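Local coordinates for protein OR486 (Synthetic construct, PDB 4R80) that is a computationally designed protein with no known natural function, made to fold as a cystatin-like antiparallel sheet packed against one helix, at residues R31-Q34 against T39-V42; E17-Q22 against L44-N49; I55-E60 against F66-I71. One frame throughout, in Å; residues are numbered along the deposited sequence.

Contact 1. Residues R31-Q34 against T39-V42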
# COMPACT_ATOMS: atom_id res chain seq x y z
N ARG A 31 -4.08 -4.96 -4.84
CA ARG A 31 -4.80 -6.22 -4.92
C ARG A 31 -5.70 -6.50 -3.73
O ARG A 31 -6.73 -7.16 -3.86
CB ARG A 31 -3.82 -7.39 -5.12
CG ARG A 31 -3.08 -7.35 -6.44
CD ARG A 31 -2.37 -8.67 -6.69
NE ARG A 31 -3.29 -9.80 -6.75
CZ ARG A 31 -3.93 -10.18 -7.86
NH1 ARG A 31 -3.74 -9.53 -9.00
NH2 ARG A 31 -4.75 -11.22 -7.82
N ARG A 32 -5.32 -5.99 -2.56
CA ARG A 32 -6.14 -6.20 -1.37
C ARG A 32 -5.88 -5.15 -0.30
O ARG A 32 -4.74 -4.76 -0.05
CB ARG A 32 -5.94 -7.60 -0.80
CG ARG A 32 -7.10 -8.08 0.06
CD ARG A 32 -6.89 -9.49 0.56
NE ARG A 32 -6.18 -9.53 1.83
CZ ARG A 32 -6.77 -9.57 3.02
NH1 ARG A 32 -8.10 -9.58 3.10
NH2 ARG A 32 -6.05 -9.60 4.13
N VAL A 33 -6.96 -4.69 0.32
CA VAL A 33 -6.87 -3.78 1.45
C VAL A 33 -7.56 -4.42 2.65
O VAL A 33 -8.71 -4.85 2.55
CB VAL A 33 -7.53 -2.42 1.13
CG1 VAL A 33 -7.44 -1.50 2.33
CG2 VAL A 33 -6.88 -1.79 -0.09
N GLN A 34 -6.85 -4.48 3.77
CA GLN A 34 -7.38 -5.12 4.97
C GLN A 34 -7.15 -4.26 6.20
O GLN A 34 -6.06 -3.74 6.42
CB GLN A 34 -6.75 -6.49 5.17
CG GLN A 34 -7.26 -7.21 6.41
CD GLN A 34 -6.21 -8.11 7.04
OE1 GLN A 34 -5.27 -8.53 6.38
NE2 GLN A 34 -6.37 -8.38 8.33
N THR A 39 -4.84 -0.17 12.21
CA THR A 39 -3.81 -0.55 11.26
C THR A 39 -4.43 -1.12 9.99
O THR A 39 -5.25 -2.03 10.05
CB THR A 39 -2.86 -1.60 11.87
OG1 THR A 39 -2.13 -1.01 12.96
CG2 THR A 39 -1.88 -2.12 10.83
N ILE A 40 -4.03 -0.59 8.84
CA ILE A 40 -4.52 -1.09 7.56
C ILE A 40 -3.39 -1.64 6.69
O ILE A 40 -2.37 -0.98 6.49
CB ILE A 40 -5.31 -0.01 6.80
CG1 ILE A 40 -6.35 0.63 7.72
CG2 ILE A 40 -6.00 -0.62 5.58
CD1 ILE A 40 -7.36 1.50 7.00
N ARG A 41 -3.59 -2.84 6.18
CA ARG A 41 -2.58 -3.51 5.36
C ARG A 41 -2.97 -3.48 3.89
O ARG A 41 -4.03 -3.98 3.51
CB ARG A 41 -2.38 -4.96 5.83
CG ARG A 41 -1.73 -5.08 7.20
CD ARG A 41 -1.53 -6.54 7.57
NE ARG A 41 -0.81 -6.69 8.84
CZ ARG A 41 -1.40 -6.77 10.03
NH1 ARG A 41 -2.72 -6.72 10.12
NH2 ARG A 41 -0.66 -6.90 11.12
N VAL A 42 -2.12 -2.88 3.07
CA VAL A 42 -2.38 -2.75 1.65
C VAL A 42 -1.38 -3.56 0.84
O VAL A 42 -0.17 -3.36 0.94
CB VAL A 42 -2.32 -1.28 1.20
CG1 VAL A 42 -2.67 -1.16 -0.28
CG2 VAL A 42 -3.26 -0.42 2.04

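Contact 2. Residues E17-Q22 against L44-N49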
# COMPACT_ATOMS: atom_id res chain seq x y z
N GLU A 17 0.52 5.99 -3.25
CA GLU A 17 1.33 7.17 -3.55
C GLU A 17 2.75 6.95 -3.06
O GLU A 17 3.72 7.38 -3.69
CB GLU A 17 0.72 8.42 -2.92
CG GLU A 17 1.51 9.70 -3.20
CD GLU A 17 1.60 10.04 -4.68
OE1 GLU A 17 0.63 9.79 -5.41
OE2 GLU A 17 2.66 10.55 -5.10
N LYS A 18 2.87 6.28 -1.91
CA LYS A 18 4.17 5.92 -1.37
C LYS A 18 4.96 5.00 -2.30
O LYS A 18 6.16 5.17 -2.49
CB LYS A 18 4.02 5.25 0.00
CG LYS A 18 5.33 4.77 0.60
CD LYS A 18 6.29 5.92 0.83
CE LYS A 18 7.35 5.56 1.85
NZ LYS A 18 8.44 6.56 1.89
N ILE A 19 4.26 4.03 -2.89
CA ILE A 19 4.90 3.10 -3.82
C ILE A 19 5.25 3.78 -5.14
O ILE A 19 6.30 3.51 -5.73
CB ILE A 19 4.02 1.86 -4.07
CG1 ILE A 19 3.68 1.17 -2.75
CG2 ILE A 19 4.71 0.89 -5.01
CD1 ILE A 19 4.89 0.84 -1.91
N LEU A 20 4.37 4.67 -5.61
CA LEU A 20 4.60 5.40 -6.85
C LEU A 20 5.84 6.29 -6.78
O LEU A 20 6.58 6.42 -7.75
CB LEU A 20 3.37 6.25 -7.20
CG LEU A 20 2.15 5.50 -7.74
CD1 LEU A 20 0.93 6.42 -7.76
CD2 LEU A 20 2.41 4.93 -9.12
N GLU A 21 6.06 6.90 -5.62
CA GLU A 21 7.22 7.76 -5.41
C GLU A 21 8.53 6.98 -5.46
O GLU A 21 9.51 7.43 -6.04
CB GLU A 21 7.10 8.53 -4.09
CG GLU A 21 6.03 9.61 -4.10
CD GLU A 21 5.84 10.26 -2.75
OE1 GLU A 21 6.39 9.74 -1.75
OE2 GLU A 21 5.15 11.30 -2.68
N GLN A 22 8.53 5.80 -4.85
CA GLN A 22 9.71 4.94 -4.81
C GLN A 22 9.91 4.21 -6.13
O GLN A 22 10.98 3.68 -6.41
CB GLN A 22 9.61 3.94 -3.66
CG GLN A 22 9.62 4.57 -2.28
CD GLN A 22 9.59 3.54 -1.17
OE1 GLN A 22 9.34 2.35 -1.41
NE2 GLN A 22 9.85 3.97 0.05
N LEU A 44 0.14 -4.56 -2.74
CA LEU A 44 0.28 -4.04 -4.10
C LEU A 44 1.24 -4.91 -4.90
O LEU A 44 2.11 -5.57 -4.34
CB LEU A 44 0.78 -2.59 -4.07
CG LEU A 44 0.04 -1.60 -3.17
CD1 LEU A 44 0.69 -1.61 -1.81
CD2 LEU A 44 0.06 -0.19 -3.74
N GLU A 45 1.06 -4.90 -6.22
CA GLU A 45 1.91 -5.68 -7.11
C GLU A 45 2.46 -4.82 -8.25
O GLU A 45 1.74 -4.04 -8.86
CB GLU A 45 1.13 -6.87 -7.68
CG GLU A 45 1.94 -7.77 -8.60
CD GLU A 45 1.21 -9.04 -8.98
OE1 GLU A 45 0.14 -9.31 -8.40
OE2 GLU A 45 1.70 -9.77 -9.87
N ILE A 46 3.75 -4.98 -8.52
CA ILE A 46 4.41 -4.31 -9.63
C ILE A 46 4.93 -5.33 -10.64
O ILE A 46 5.55 -6.33 -10.26
CB ILE A 46 5.58 -3.42 -9.15
CG1 ILE A 46 5.08 -2.34 -8.19
CG2 ILE A 46 6.29 -2.76 -10.33
CD1 ILE A 46 6.14 -1.36 -7.77
N THR A 47 4.68 -5.08 -11.92
CA THR A 47 5.16 -5.97 -12.98
C THR A 47 5.82 -5.17 -14.09
O THR A 47 5.16 -4.61 -14.96
CB THR A 47 4.02 -6.83 -13.58
OG1 THR A 47 3.45 -7.65 -12.55
CG2 THR A 47 4.55 -7.71 -14.70
N GLU A 48 7.15 -5.11 -14.04
CA GLU A 48 7.93 -4.34 -15.00
C GLU A 48 9.29 -4.99 -15.24
O GLU A 48 9.87 -5.59 -14.34
CB GLU A 48 8.12 -2.89 -14.53
CG GLU A 48 8.88 -2.76 -13.22
CD GLU A 48 8.98 -1.32 -12.75
OE1 GLU A 48 8.51 -0.42 -13.48
OE2 GLU A 48 9.52 -1.09 -11.65
N ASN A 49 9.78 -4.87 -16.47
CA ASN A 49 11.11 -5.35 -16.85
C ASN A 49 11.33 -6.83 -16.53
O ASN A 49 12.39 -7.22 -16.04
CB ASN A 49 12.19 -4.51 -16.16
CG ASN A 49 11.96 -3.02 -16.31
OD1 ASN A 49 10.87 -2.59 -16.70
ND2 ASN A 49 12.97 -2.22 -16.00

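Contact 3. Residues I55-E60 against F66-I71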
# COMPACT_ATOMS: atom_id res chain seq x y z
N ILE A 55 4.26 -6.25 -2.92
CA ILE A 55 4.50 -5.25 -1.89
C ILE A 55 3.39 -5.21 -0.85
O ILE A 55 2.21 -5.15 -1.18
CB ILE A 55 4.62 -3.84 -2.51
CG1 ILE A 55 5.62 -3.85 -3.67
CG2 ILE A 55 5.02 -2.82 -1.45
CD1 ILE A 55 5.87 -2.49 -4.27
N THR A 56 3.78 -5.26 0.42
CA THR A 56 2.85 -5.10 1.53
C THR A 56 3.22 -3.86 2.35
O THR A 56 4.31 -3.80 2.92
CB THR A 56 2.84 -6.33 2.45
OG1 THR A 56 2.41 -7.48 1.71
CG2 THR A 56 1.90 -6.11 3.62
N VAL A 57 2.33 -2.89 2.39
CA VAL A 57 2.55 -1.67 3.18
C VAL A 57 1.54 -1.53 4.31
O VAL A 57 0.33 -1.57 4.09
CB VAL A 57 2.54 -0.42 2.30
CG1 VAL A 57 1.42 -0.50 1.32
CG2 VAL A 57 2.42 0.84 3.15
N GLU A 58 2.05 -1.38 5.53
CA GLU A 58 1.21 -1.16 6.70
C GLU A 58 0.97 0.32 6.97
O GLU A 58 1.90 1.07 7.26
CB GLU A 58 1.82 -1.83 7.93
CG GLU A 58 1.97 -3.33 7.79
CD GLU A 58 2.58 -3.97 9.02
OE1 GLU A 58 2.91 -3.24 9.97
OE2 GLU A 58 2.72 -5.21 9.03
N VAL A 59 -0.28 0.75 6.86
CA VAL A 59 -0.66 2.13 7.12
C VAL A 59 -1.33 2.24 8.48
O VAL A 59 -2.21 1.45 8.82
CB VAL A 59 -1.62 2.66 6.04
CG1 VAL A 59 -1.94 4.13 6.28
CG2 VAL A 59 -1.03 2.45 4.65
N GLU A 60 -0.89 3.22 9.28
CA GLU A 60 -1.45 3.42 10.61
C GLU A 60 -2.27 4.69 10.74
O GLU A 60 -1.85 5.77 10.31
CB GLU A 60 -0.33 3.40 11.66
CG GLU A 60 -0.82 3.55 13.09
CD GLU A 60 -1.69 2.38 13.54
OE1 GLU A 60 -1.53 1.27 13.00
OE2 GLU A 60 -2.54 2.58 14.44
N PHE A 66 -3.05 9.32 8.34
CA PHE A 66 -2.70 7.98 7.88
C PHE A 66 -1.24 7.93 7.45
O PHE A 66 -0.86 8.48 6.42
CB PHE A 66 -3.62 7.55 6.74
CG PHE A 66 -5.01 7.19 7.18
CD1 PHE A 66 -5.99 8.17 7.28
CD2 PHE A 66 -5.33 5.89 7.50
CE1 PHE A 66 -7.27 7.84 7.70
CE2 PHE A 66 -6.61 5.55 7.91
CZ PHE A 66 -7.58 6.53 8.01
N THR A 67 -0.43 7.26 8.26
CA THR A 67 1.01 7.23 8.04
C THR A 67 1.51 5.82 7.77
O THR A 67 1.13 4.87 8.45
CB THR A 67 1.76 7.80 9.27
OG1 THR A 67 1.19 9.06 9.64
CG2 THR A 67 3.24 8.00 8.95
N VAL A 68 2.37 5.69 6.76
CA VAL A 68 3.02 4.42 6.46
C VAL A 68 3.99 4.10 7.59
O VAL A 68 4.74 4.96 8.03
CB VAL A 68 3.79 4.50 5.13
CG1 VAL A 68 4.61 3.23 4.92
CG2 VAL A 68 2.83 4.72 3.98
N LYS A 69 3.96 2.86 8.07
CA LYS A 69 4.83 2.45 9.18
C LYS A 69 5.76 1.30 8.79
O LYS A 69 6.87 1.20 9.31
CB LYS A 69 4.00 2.09 10.42
CG LYS A 69 3.45 3.29 11.17
CD LYS A 69 4.53 3.97 12.02
CE LYS A 69 4.67 3.30 13.38
NZ LYS A 69 5.70 3.97 14.23
N ARG A 70 5.30 0.45 7.88
CA ARG A 70 6.10 -0.70 7.44
C ARG A 70 5.88 -1.03 5.97
O ARG A 70 4.75 -1.04 5.48
CB ARG A 70 5.80 -1.92 8.32
CG ARG A 70 6.40 -1.86 9.72
CD ARG A 70 6.07 -3.10 10.53
NE ARG A 70 6.60 -4.31 9.90
CZ ARG A 70 7.73 -4.91 10.26
NH1 ARG A 70 8.46 -4.41 11.24
NH2 ARG A 70 8.13 -6.01 9.63
N ILE A 71 6.98 -1.28 5.26
CA ILE A 71 6.92 -1.66 3.85
C ILE A 71 7.73 -2.93 3.59
O ILE A 71 8.91 -3.00 3.92
CB ILE A 71 7.48 -0.54 2.95
CG1 ILE A 71 6.74 0.77 3.18
CG2 ILE A 71 7.41 -0.95 1.48
CD1 ILE A 71 7.27 1.93 2.37
O HOH W 1 -0.68 8.75 11.46

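Contact 1. Residues R31-Q34 against T39-V42
The Gln34 amide and the Arg41 guanidinium stand as neighbours on the polar face of the hairpin, with Gln34 NE2 4.4 Å from Arg41 NH1 and approaching the guanidinium obliquely. That distance makes them companions rather than bonded partners; the firm hold on Arg41 NH1 comes from the side chain of Gln36, farther along the first strand. Arg41 gets there on a chain extended from CG to NE, whereas Gln34 sets out with CG trans to its own N (chi1 180°) and bends at chi2.

Beneath these side chains the two residues form an antiparallel hydrogen-bonded pair. Arg41 N donates to Gln34 O over 2.6 Å, almost in line with the carbonyl, and Gln34 N returns a bond of 2.9 Å to Arg41 O, its donor tilted 18° from the carbonyl plane. The next pair, Val33 with Val42, is non-hydrogen-bonded and turns to the other face, toward helix 4-22. There Val33 CG1 meets Ile40 CG2 at 3.7 Å on a slanting approach, while Val33 CG2 lies 4.3 Å from Val42 CG1. Just before this register, Arg31 and Arg32 both face Glu43 in a classic beta bulge.

The hairpin of strands 28-36 and 39-48 is therefore amphipathic: branched aliphatic groups lie against the helix, and long polar chains cover the reverse.

Contact 2. Residues E17-Q22 against L44-N49
Ile19 turns CG1 anti to its carbonyl carbon (chi1 -56°) and CG2 anti to its backbone N, and this splits the side chain between two residues of the strand. The CG1 branch goes to Leu44, lying 4.0 Å from Leu44 CD2 and 4.2 Å from Leu44 CD1, near both methyls of the fork. The CG2 methyl goes to Ile46, whose CD1 it meets at 3.8 Å. Ile46 presents that methyl at the end of a CG1 arm that continues straight at chi2 (-175°). In both pairs the side chains cross at a slant.

All three residues are buried, and Leu44 and Ile46, two apart in the strand, project from the same side of it toward the helix. The backbones stay well separated, with 8.5 Å between Ile19 CA and Leu44 CA, the spacing being filled by side chains. Ile55 of the adjoining strand also touches Ile19, while Val28 and Val30 flank Leu44 from strand 28-36.

Here the last turns of helix 4-22 pack onto the sheet as in the alpha-plus-beta cystatin fold. The contact is purely aliphatic, so helix and strand are probably held here by exclusion of water rather than by directed polar bonds.

Contact 3. Residues I55-E60 against F66-I71
Strands 55-60 and 66-71 pair antiparallel in the last hairpin of the cystatin-fold sheet, their short axes approaching to 4.4 Å at an angle of 139°, with a classic beta bulge in which Lys69 and Arg70 both face Glu58. Glu58 N donates to Arg70 O, whereas Glu58 O accepts from Lys69 N, so the extra residue shifts the register by one. Beyond the bulge, Glu60 and Thr67 exchange two backbone bonds, that from Glu60 N to Thr67 O nearly straight at 177°.

On the polar face, Glu58 and Arg70 lie side by side and point the same way. Glu58 OE1 comes in at the edge of the guanidinium, near its plane, but the salt bridge to Arg70 NE is long at 3.8 Å; the nearer approach is to the aliphatic shank, with OE1 3.2 Å from Arg70 CD. The carboxylate and guanidinium planes are 39° apart. Were Glu58 an alanine, Arg70 would probably lose its acidic neighbour, and its shank the chain that runs alongside it. Next to them, Glu60 CB rests 3.8 Å from Lys69 CG, while Glu60 OE1 bonds across the sheet to Thr39.

The opposite face is apolar and lies toward helix 4-22. Val57 puts CG2 trans to its N and 3.7 Å from Val68 CG1, the two side chains crossing at about a right angle. Ile71 extends this surface, its CG2 being 4.2 Å from Ile55 CG2. At the other end, Val59 CG1 sits at the edge of the Phe66 ring, near the ring plane, 4.0 Å from Phe66 CD2. Back on the polar face, a water lies 2.6 Å from Thr67 OG1 and gives a weak bond to Glu60 O.

From the N terminus, helix 4-22 runs first, and its last turns meet strand 39-48 in contact 2, closing a loop that takes in all of strand 28-36. Contact 1 falls within that loop, where strand 28-36 turns back into strand 39-48, and lies on the other side of the chain's centre from contact 2. Contact 3 follows in series and closes the hairpin of strands 51-62 and 65-76. Strand 39-48 serves both earlier contacts and joins contact 3 through backbone bonds such as Ile40 O to Val59 N and Leu44 N to Ile55 O. These bonds join the first and last hairpins into one four-stranded sheet, and contact 2 packs the helix on it.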